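DegV family protein (Thermus thermophilus, PDB 2DT8) binds a long-chain fatty acid, here palmitic acid, and carries a zinc ion at a separate site, as a member of the DegV family. Local coordinates at residues V155-L165 with L181-L190; G168-A176 with E192-R200. All blocks are in the same frame, centred on the assembly; numbering follows the deposited sequence.

Interaction 1. Residues V155-L165 with L181-L190; sequences VRFSVATLEFL and LLNLKPVLTL. With PLM (palmitic acid), chain C.
The phenyl ring of F157 lies between a leucine and a lipid. CB of L188 sits over one face, 3.8 Å from the ring centroid and displaced toward the rim, a CH-pi contact; CD of the palmitic acid lies over the centre of the opposite face. F157 and L188 are also the bridged pair that joins a strand of the four-stranded sheet to a beta hairpin. CG of F157 stands between the backbone N and the carbonyl carbon (chi1 68°), which tips the ring back against CB of L188 although the side chain sets out away from 181-190. The other flat group, the guanidinium of R156, meets CG1 of V187 at its edge. The strand of 155-158, at one border of its sheet, crosses strand 185-190, the first of the hairpin, at 147° and makes a single antiparallel bridge with it. In this hydrogen-bonded pair the bond from L188 N to F157 O, 2.7 Å, is straighter than the one from F157 N to L188 O, 3.0 Å.

Side chains extend the bridge at both ends. OG of S158, anti to its own N (chi1 -172°), donates to P186 O in the carbonyl plane. Farther along, the ring of P186 packs across CG2 of V159. L162 and L181 meet tip to tip, CD1 to CD2, and CD1 of L165 comes up against CD1 of L188, so the start of helix 163-168 rests on the hairpin. L190 CD1 approaches both the F157 ring and CB of the palmitic acid, so this junction lines the lipid here. At the V155 end one carbonyl carries two donors: T189 OG1, 2.8 Å from V155 O, and R156 NH1, 2.9 Å from the same oxygen, arrive from opposite faces of its plane.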
loop_
_atom_site.group_PDB
_atom_site.type_symbol
_atom_site.label_atom_id
_atom_site.label_comp_id
_atom_site.label_asym_id
_atom_site.label_seq_id
_atom_site.Cartn_x
_atom_site.Cartn_y
_atom_site.Cartn_z
ATOM N N VAL A 155 1.498 0.311 10.768
ATOM C CA VAL A 155 1.807 1.283 9.731
ATOM C C VAL A 155 1.904 2.696 10.284
ATOM O O VAL A 155 1.071 3.134 11.077
ATOM C CB VAL A 155 0.794 1.270 8.535
ATOM C CG1 VAL A 155 -0.645 1.396 9.029
ATOM C CG2 VAL A 155 1.132 2.420 7.564
ATOM N N ARG A 156 2.974 3.385 9.894
ATOM C CA ARG A 156 3.173 4.778 10.253
ATOM C C ARG A 156 3.817 5.449 9.059
ATOM O O ARG A 156 4.662 4.861 8.386
ATOM C CB ARG A 156 4.116 4.942 11.450
ATOM C CG ARG A 156 3.504 4.623 12.801
ATOM C CD ARG A 156 2.382 5.584 13.167
ATOM N NE ARG A 156 1.894 5.348 14.530
ATOM C CZ ARG A 156 1.093 4.346 14.881
ATOM N NH1 ARG A 156 0.672 3.469 13.980
ATOM N NH2 ARG A 156 0.704 4.214 16.147
ATOM N N PHE A 157 3.409 6.678 8.788
ATOM C CA PHE A 157 4.037 7.431 7.712
ATOM C C PHE A 157 3.900 8.918 7.963
ATOM O O PHE A 157 3.082 9.358 8.774
ATOM C CB PHE A 157 3.464 7.069 6.324
ATOM C CG PHE A 157 2.030 7.489 6.098
ATOM C CD1 PHE A 157 0.969 6.738 6.611
ATOM C CD2 PHE A 157 1.738 8.604 5.315
ATOM C CE1 PHE A 157 -0.361 7.092 6.334
ATOM C CE2 PHE A 157 0.414 8.968 5.033
ATOM C CZ PHE A 157 -0.642 8.206 5.547
ATOM N N SER A 158 4.754 9.688 7.298
ATOM C CA SER A 158 4.704 11.142 7.383
ATOM C C SER A 158 4.677 11.658 5.947
ATOM O O SER A 158 4.981 10.917 5.001
ATOM C CB SER A 158 5.924 11.680 8.129
ATOM O OG SER A 158 5.796 13.071 8.389
ATOM N N VAL A 159 4.290 12.924 5.789
ATOM C CA VAL A 159 4.187 13.572 4.483
ATOM C C VAL A 159 4.671 15.013 4.609
ATOM O O VAL A 159 4.641 15.584 5.698
ATOM C CB VAL A 159 2.720 13.592 3.979
ATOM C CG1 VAL A 159 2.244 12.179 3.692
ATOM C CG2 VAL A 159 1.806 14.229 5.027
ATOM N N ALA A 160 5.116 15.600 3.503
ATOM C CA ALA A 160 5.595 16.981 3.536
ATOM C C ALA A 160 4.436 17.945 3.746
ATOM O O ALA A 160 4.593 18.981 4.389
ATOM C CB ALA A 160 6.317 17.321 2.227
ATOM N N THR A 161 3.275 17.601 3.196
ATOM C CA THR A 161 2.089 18.439 3.313
ATOM C C THR A 161 0.847 17.571 3.322
ATOM O O THR A 161 0.856 16.452 2.806
ATOM C CB THR A 161 1.959 19.429 2.121
ATOM O OG1 THR A 161 0.717 20.135 2.226
ATOM C CG2 THR A 161 1.966 18.684 0.781
ATOM N N LEU A 162 -0.217 18.083 3.925
ATOM C CA LEU A 162 -1.471 17.351 3.951
ATOM C C LEU A 162 -2.330 17.740 2.742
ATOM O O LEU A 162 -3.420 17.215 2.554
ATOM C CB LEU A 162 -2.248 17.672 5.237
ATOM C CG LEU A 162 -1.623 17.247 6.567
ATOM C CD1 LEU A 162 -2.495 17.755 7.709
ATOM C CD2 LEU A 162 -1.496 15.740 6.625
ATOM N N GLU A 163 -1.814 18.627 1.894
ATOM C CA GLU A 163 -2.589 19.115 0.755
ATOM C C GLU A 163 -3.026 18.088 -0.282
ATOM O O GLU A 163 -4.130 18.198 -0.834
ATOM C CB GLU A 163 -1.843 20.261 0.063
ATOM C CG GLU A 163 -2.675 21.077 -0.938
ATOM C CD GLU A 163 -3.842 21.824 -0.307
ATOM O OE1 GLU A 163 -3.813 22.098 0.910
ATOM O OE2 GLU A 163 -4.790 22.152 -1.055
ATOM N N PHE A 164 -2.183 17.101 -0.578
ATOM C CA PHE A 164 -2.591 16.098 -1.560
ATOM C C PHE A 164 -3.665 15.178 -0.987
ATOM O O PHE A 164 -4.580 14.747 -1.703
ATOM C CB PHE A 164 -1.386 15.288 -2.047
ATOM C CG PHE A 164 -0.477 16.060 -2.972
ATOM C CD1 PHE A 164 0.295 17.117 -2.495
ATOM C CD2 PHE A 164 -0.399 15.732 -4.314
ATOM C CE1 PHE A 164 1.132 17.830 -3.352
ATOM C CE2 PHE A 164 0.435 16.443 -5.176
ATOM C CZ PHE A 164 1.204 17.495 -4.692
ATOM N N LEU A 165 -3.558 14.881 0.302
ATOM C CA LEU A 165 -4.545 14.041 0.960
ATOM C C LEU A 165 -5.883 14.784 0.980
ATOM O O LEU A 165 -6.941 14.219 0.731
ATOM C CB LEU A 165 -4.071 13.677 2.366
ATOM C CG LEU A 165 -3.030 12.556 2.426
ATOM C CD1 LEU A 165 -2.433 12.480 3.813
ATOM C CD2 LEU A 165 -3.681 11.243 2.051
ATOM N N LEU A 181 -2.018 21.605 12.773
ATOM C CA LEU A 181 -0.658 21.166 12.526
ATOM C C LEU A 181 0.476 22.188 12.435
ATOM O O LEU A 181 1.631 21.901 12.721
ATOM C CB LEU A 181 -0.627 20.462 11.110
ATOM C CG LEU A 181 0.685 19.757 10.756
ATOM C CD1 LEU A 181 1.072 18.688 11.781
ATOM C CD2 LEU A 181 0.638 19.057 9.400
ATOM N N LEU A 182 0.057 23.405 12.043
ATOM C CA LEU A 182 1.057 24.444 11.893
ATOM C C LEU A 182 2.276 24.021 11.069
ATOM O O LEU A 182 2.168 23.588 9.929
ATOM C CB LEU A 182 1.272 25.098 13.268
ATOM C CG LEU A 182 0.044 25.896 13.727
ATOM C CD1 LEU A 182 0.112 26.188 15.217
ATOM C CD2 LEU A 182 -0.018 27.192 12.940
ATOM N N ASN A 183 3.384 24.185 11.513
ATOM C CA ASN A 183 4.706 23.838 11.029
ATOM C C ASN A 183 5.279 22.493 11.480
ATOM O O ASN A 183 6.361 22.083 11.080
ATOM C CB ASN A 183 5.615 25.001 11.286
ATOM C CG ASN A 183 5.228 26.270 10.537
ATOM O OD1 ASN A 183 4.906 26.227 9.347
ATOM N ND2 ASN A 183 5.266 27.403 11.230
ATOM N N LEU A 184 4.463 21.829 12.317
ATOM C CA LEU A 184 4.922 20.553 12.831
ATOM C C LEU A 184 4.886 19.381 11.795
ATOM O O LEU A 184 4.235 19.556 10.762
ATOM C CB LEU A 184 4.035 20.047 14.042
ATOM C CG LEU A 184 4.056 20.899 15.307
ATOM C CD1 LEU A 184 2.892 20.490 16.192
ATOM C CD2 LEU A 184 5.382 20.708 16.019
ATOM N N LYS A 185 5.580 18.264 12.025
ATOM C CA LYS A 185 5.574 17.156 11.066
ATOM C C LYS A 185 4.493 16.188 11.506
ATOM O O LYS A 185 4.465 15.779 12.661
ATOM C CB LYS A 185 6.921 16.426 11.035
ATOM C CG LYS A 185 8.117 17.335 10.794
ATOM C CD LYS A 185 7.957 18.208 9.553
ATOM C CE LYS A 185 9.167 19.127 9.409
ATOM N NZ LYS A 185 9.052 20.025 8.231
ATOM N N PRO A 186 3.589 15.804 10.595
ATOM C CA PRO A 186 2.507 14.879 10.938
ATOM C C PRO A 186 2.911 13.417 10.875
ATOM O O PRO A 186 3.702 13.020 10.021
ATOM C CB PRO A 186 1.446 15.204 9.896
ATOM C CG PRO A 186 2.288 15.455 8.665
ATOM C CD PRO A 186 3.447 16.297 9.210
ATOM N N VAL A 187 2.387 12.627 11.805
ATOM C CA VAL A 187 2.638 11.194 11.805
ATOM C C VAL A 187 1.253 10.592 11.635
ATOM O O VAL A 187 0.333 10.870 12.414
ATOM C CB VAL A 187 3.297 10.725 13.108
ATOM C CG1 VAL A 187 3.485 9.213 13.076
ATOM C CG2 VAL A 187 4.656 11.416 13.262
ATOM N N LEU A 188 1.107 9.786 10.596
ATOM C CA LEU A 188 -0.184 9.202 10.256
ATOM C C LEU A 188 -0.188 7.680 10.251
ATOM O O LEU A 188 0.861 7.041 10.233
ATOM C CB LEU A 188 -0.600 9.701 8.868
ATOM C CG LEU A 188 -0.591 11.224 8.679
ATOM C CD1 LEU A 188 -1.064 11.565 7.273
ATOM C CD2 LEU A 188 -1.486 11.882 9.712
ATOM N N THR A 189 -1.387 7.108 10.247
ATOM C CA THR A 189 -1.548 5.655 10.211
ATOM C C THR A 189 -2.857 5.367 9.479
ATOM O O THR A 189 -3.443 6.261 8.860
ATOM C CB THR A 189 -1.577 5.062 11.664
ATOM O OG1 THR A 189 -1.591 3.627 11.610
ATOM C CG2 THR A 189 -2.805 5.544 12.428
ATOM N N LEU A 190 -3.274 4.107 9.492
ATOM C CA LEU A 190 -4.555 3.721 8.915
ATOM C C LEU A 190 -5.239 2.822 9.933
ATOM O O LEU A 190 -4.585 2.013 10.588
ATOM C CB LEU A 190 -4.393 2.942 7.602
ATOM C CG LEU A 190 -4.105 3.756 6.335
ATOM C CD1 LEU A 190 -2.616 3.960 6.188
ATOM C CD2 LEU A 190 -4.657 3.023 5.116
HETATM C C1 PLM C . -8.241 5.389 -7.137
HETATM O O1 PLM C . -9.260 4.564 -6.888
HETATM O O2 PLM C . -8.384 6.294 -7.931
HETATM C C2 PLM C . -6.920 5.191 -6.423
HETATM C C3 PLM C . -6.986 5.875 -5.053
HETATM C C4 PLM C . -5.647 5.735 -4.325
HETATM C C5 PLM C . -5.757 6.389 -2.949
HETATM C C6 PLM C . -4.466 6.182 -2.159
HETATM C C7 PLM C . -4.596 6.877 -0.819
HETATM C C8 PLM C . -3.422 6.521 0.062
HETATM C C9 PLM C . -3.753 6.955 1.488
HETATM C CA PLM C . -2.471 7.186 2.264
HETATM C CB PLM C . -2.016 5.851 2.824
HETATM C CC PLM C . -0.760 5.413 2.093
HETATM C CD PLM C . 0.340 5.167 3.109
HETATM C CE PLM C . 1.649 4.906 2.368
HETATM C CF PLM C . 2.797 4.765 3.378
HETATM C CG PLM C . 2.766 3.369 4.001
#

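Interaction 2. Residues G168-A176 with E192-R200; sequences GGRIGGAQA and EGRVEAAGR. With PLM (palmitic acid), chain C.
G173 N donates to V195 O at 2.7 Å, and round this bond the turn of 168-176 presses closely on strand 194-200. G172 has no room for a side chain, since a CB there would run into V195 O; one on G173 would meet E196 OE1 as that side chain is placed, 3.3 Å from G173 CA. On the buried flank V195 fits its CG1 against I171 O and its CG2 against R170 O, with CG2 also reaching C9 of the palmitic acid at 3.8 Å; beside it a water donates to R170 O and accepts from V195 N. The looser, outer side belongs to R194, whose extended chain lays one guanidinium face over G172 while NE makes a weak bond to E196 OE2 within a salt bridge. R170 runs along the lipid, NH2 3.6 Å from C3, held by NH1 to G168 O, in its plane, and by NE to L92 O. With an alanine here the guanidinium is gone, which would probably leave G168 O and L92 O without their donor and the acyl chain less covered near its carboxyl end. The glycine-rich turn over the hairpin strand lines the palmitic acid, consistent with the lipid-binding site of DegV proteins.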
loop_
_atom_site.group_PDB
_atom_site.type_symbol
_atom_site.label_atom_id
_atom_site.label_comp_id
_atom_site.label_asym_id
_atom_site.label_seq_id
_atom_site.Cartn_x
_atom_site.Cartn_y
_atom_site.Cartn_z
ATOM N N GLY A 168 -7.295 15.246 -2.740
ATOM C CA GLY A 168 -7.668 13.970 -3.319
ATOM C C GLY A 168 -8.793 13.275 -2.574
ATOM O O GLY A 168 -9.353 12.296 -3.071
ATOM N N GLY A 169 -9.097 13.765 -1.374
ATOM C CA GLY A 169 -10.185 13.210 -0.584
ATOM C C GLY A 169 -9.906 12.027 0.322
ATOM O O GLY A 169 -10.831 11.520 0.958
ATOM N N ARG A 170 -8.655 11.586 0.405
ATOM C CA ARG A 170 -8.324 10.442 1.246
ATOM C C ARG A 170 -7.708 10.826 2.591
ATOM O O ARG A 170 -7.230 9.970 3.330
ATOM C CB ARG A 170 -7.369 9.500 0.496
ATOM C CG ARG A 170 -8.065 8.550 -0.472
ATOM C CD ARG A 170 -8.697 9.246 -1.685
ATOM N NE ARG A 170 -9.165 8.244 -2.636
ATOM C CZ ARG A 170 -9.752 8.506 -3.798
ATOM N NH1 ARG A 170 -9.957 9.758 -4.179
ATOM N NH2 ARG A 170 -10.138 7.506 -4.576
ATOM N N ILE A 171 -7.776 12.106 2.939
ATOM C CA ILE A 171 -7.180 12.573 4.186
ATOM C C ILE A 171 -7.742 11.914 5.459
ATOM O O ILE A 171 -7.035 11.796 6.459
ATOM C CB ILE A 171 -7.290 14.111 4.282
ATOM C CG1 ILE A 171 -6.348 14.641 5.366
ATOM C CG2 ILE A 171 -8.742 14.515 4.525
ATOM C CD1 ILE A 171 -6.175 16.154 5.306
ATOM N N GLY A 172 -9.005 11.490 5.424
ATOM C CA GLY A 172 -9.603 10.843 6.580
ATOM C C GLY A 172 -9.402 11.604 7.883
ATOM O O GLY A 172 -9.635 12.808 7.946
ATOM N N GLY A 173 -8.985 10.891 8.928
ATOM C CA GLY A 173 -8.775 11.503 10.231
ATOM C C GLY A 173 -7.634 12.499 10.308
ATOM O O GLY A 173 -7.497 13.222 11.296
ATOM N N ALA A 174 -6.784 12.537 9.287
ATOM C CA ALA A 174 -5.671 13.479 9.294
ATOM C C ALA A 174 -6.197 14.900 9.133
ATOM O O ALA A 174 -5.453 15.869 9.240
ATOM C CB ALA A 174 -4.684 13.151 8.172
ATOM N N GLN A 175 -7.492 15.018 8.870
ATOM C CA GLN A 175 -8.087 16.335 8.719
ATOM C C GLN A 175 -7.969 17.112 10.025
ATOM O O GLN A 175 -7.966 18.340 10.024
ATOM C CB GLN A 175 -9.552 16.209 8.348
ATOM C CG GLN A 175 -10.221 17.532 8.078
ATOM C CD GLN A 175 -10.650 17.634 6.643
ATOM O OE1 GLN A 175 -9.942 18.186 5.801
ATOM N NE2 GLN A 175 -11.806 17.059 6.340
ATOM N N ALA A 176 -7.870 16.387 11.137
ATOM C CA ALA A 176 -7.754 17.017 12.448
ATOM C C ALA A 176 -6.470 17.837 12.544
ATOM O O ALA A 176 -6.356 18.730 13.381
ATOM C CB ALA A 176 -7.779 15.954 13.549
ATOM N N GLU A 192 -8.876 0.595 10.185
ATOM C CA GLU A 192 -10.027 0.129 9.434
ATOM C C GLU A 192 -10.036 0.530 7.957
ATOM O O GLU A 192 -11.078 0.714 7.343
ATOM C CB GLU A 192 -11.314 0.522 10.153
ATOM C CG GLU A 192 -11.514 -0.248 11.441
ATOM C CD GLU A 192 -11.620 -1.744 11.192
ATOM O OE1 GLU A 192 -12.441 -2.153 10.341
ATOM O OE2 GLU A 192 -10.882 -2.514 11.845
ATOM N N GLY A 193 -8.801 0.676 7.446
ATOM C CA GLY A 193 -8.692 1.025 6.044
ATOM C C GLY A 193 -8.816 2.510 5.666
ATOM O O GLY A 193 -8.883 2.882 4.492
ATOM N N ARG A 194 -8.852 3.337 6.708
ATOM C CA ARG A 194 -8.995 4.783 6.578
ATOM C C ARG A 194 -7.812 5.485 7.247
ATOM O O ARG A 194 -7.360 5.072 8.312
ATOM C CB ARG A 194 -10.314 5.208 7.245
ATOM C CG ARG A 194 -10.510 6.698 7.500
ATOM C CD ARG A 194 -11.797 6.904 8.318
ATOM N NE ARG A 194 -11.897 8.218 8.955
ATOM C CZ ARG A 194 -12.422 9.301 8.388
ATOM N NH1 ARG A 194 -12.906 9.246 7.156
ATOM N NH2 ARG A 194 -12.461 10.446 9.062
ATOM N N VAL A 195 -7.319 6.552 6.627
ATOM C CA VAL A 195 -6.201 7.294 7.196
ATOM C C VAL A 195 -6.637 7.941 8.511
ATOM O O VAL A 195 -7.750 8.461 8.620
ATOM C CB VAL A 195 -5.708 8.383 6.217
ATOM C CG1 VAL A 195 -4.669 9.278 6.896
ATOM C CG2 VAL A 195 -5.105 7.715 4.977
ATOM N N GLU A 196 -5.760 7.894 9.505
ATOM C CA GLU A 196 -6.042 8.488 10.806
ATOM C C GLU A 196 -4.794 9.170 11.328
ATOM O O GLU A 196 -3.678 8.859 10.906
ATOM C CB GLU A 196 -6.492 7.422 11.810
ATOM C CG GLU A 196 -7.787 6.679 11.455
ATOM C CD GLU A 196 -9.029 7.568 11.444
ATOM O OE1 GLU A 196 -8.965 8.716 11.928
ATOM O OE2 GLU A 196 -10.083 7.099 10.952
ATOM N N ALA A 197 -4.981 10.101 12.251
ATOM C CA ALA A 197 -3.864 10.829 12.833
ATOM C C ALA A 197 -3.169 9.961 13.875
ATOM O O ALA A 197 -3.819 9.183 14.582
ATOM C CB ALA A 197 -4.367 12.119 13.473
ATOM N N ALA A 198 -1.847 10.101 13.966
ATOM C CA ALA A 198 -1.053 9.340 14.917
ATOM C C ALA A 198 0.087 10.165 15.508
ATOM O O ALA A 198 1.200 9.662 15.676
ATOM C CB ALA A 198 -0.492 8.091 14.252
ATOM N N GLY A 199 -0.177 11.435 15.781
ATOM C CA GLY A 199 0.836 12.279 16.396
ATOM C C GLY A 199 1.458 13.344 15.515
ATOM O O GLY A 199 1.266 13.363 14.300
ATOM N N ARG A 200 2.203 14.245 16.152
ATOM C CA ARG A 200 2.894 15.342 15.481
ATOM C C ARG A 200 4.211 15.575 16.214
ATOM O O ARG A 200 4.289 15.387 17.424
ATOM C CB ARG A 200 2.061 16.620 15.535
ATOM C CG ARG A 200 0.800 16.575 14.710
ATOM C CD ARG A 200 -0.079 17.764 15.040
ATOM N NE ARG A 200 -0.490 17.738 16.440
ATOM C CZ ARG A 200 -1.218 18.684 17.021
ATOM N NH1 ARG A 200 -1.616 19.735 16.320
ATOM N NH2 ARG A 200 -1.545 18.580 18.302
HETATM C C1 PLM C . -8.241 5.389 -7.137
HETATM O O1 PLM C . -9.260 4.564 -6.888
HETATM O O2 PLM C . -8.384 6.294 -7.931
HETATM C C2 PLM C . -6.920 5.191 -6.423
HETATM C C3 PLM C . -6.986 5.875 -5.053
HETATM C C4 PLM C . -5.647 5.735 -4.325
HETATM C C5 PLM C . -5.757 6.389 -2.949
HETATM C C6 PLM C . -4.466 6.182 -2.159
HETATM C C7 PLM C . -4.596 6.877 -0.819
HETATM C C8 PLM C . -3.422 6.521 0.062
HETATM C C9 PLM C . -3.753 6.955 1.488
HETATM C CA PLM C . -2.471 7.186 2.264
HETATM C CB PLM C . -2.016 5.851 2.824
HETATM C CC PLM C . -0.760 5.413 2.093
HETATM C CD PLM C . 0.340 5.167 3.109
HETATM C CE PLM C . 1.649 4.906 2.368
HETATM C CF PLM C . 2.797 4.765 3.378
HETATM C CG PLM C . 2.766 3.369 4.001
HETATM O O HOH W 1 -8.689 7.864 4.455
#

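From the N terminus, strand 154-158 of the four-stranded sheet leads into helix 163-168, and the glycine-rich turn follows before the chain returns as strand 185-191. There interaction 1 closes its loop, with 168-176 lying inside it. The chain then reverses into strand 194-201, and interaction 2 closes a second loop that overlaps the first, so the two contacts cross rather than nest. They share the hairpin: V187 pairs with A198 and G199, two residues facing one, a classic beta bulge. Thus one hairpin joins the sheet strand to the turn after the helix, and both contacts touch the palmitic acid.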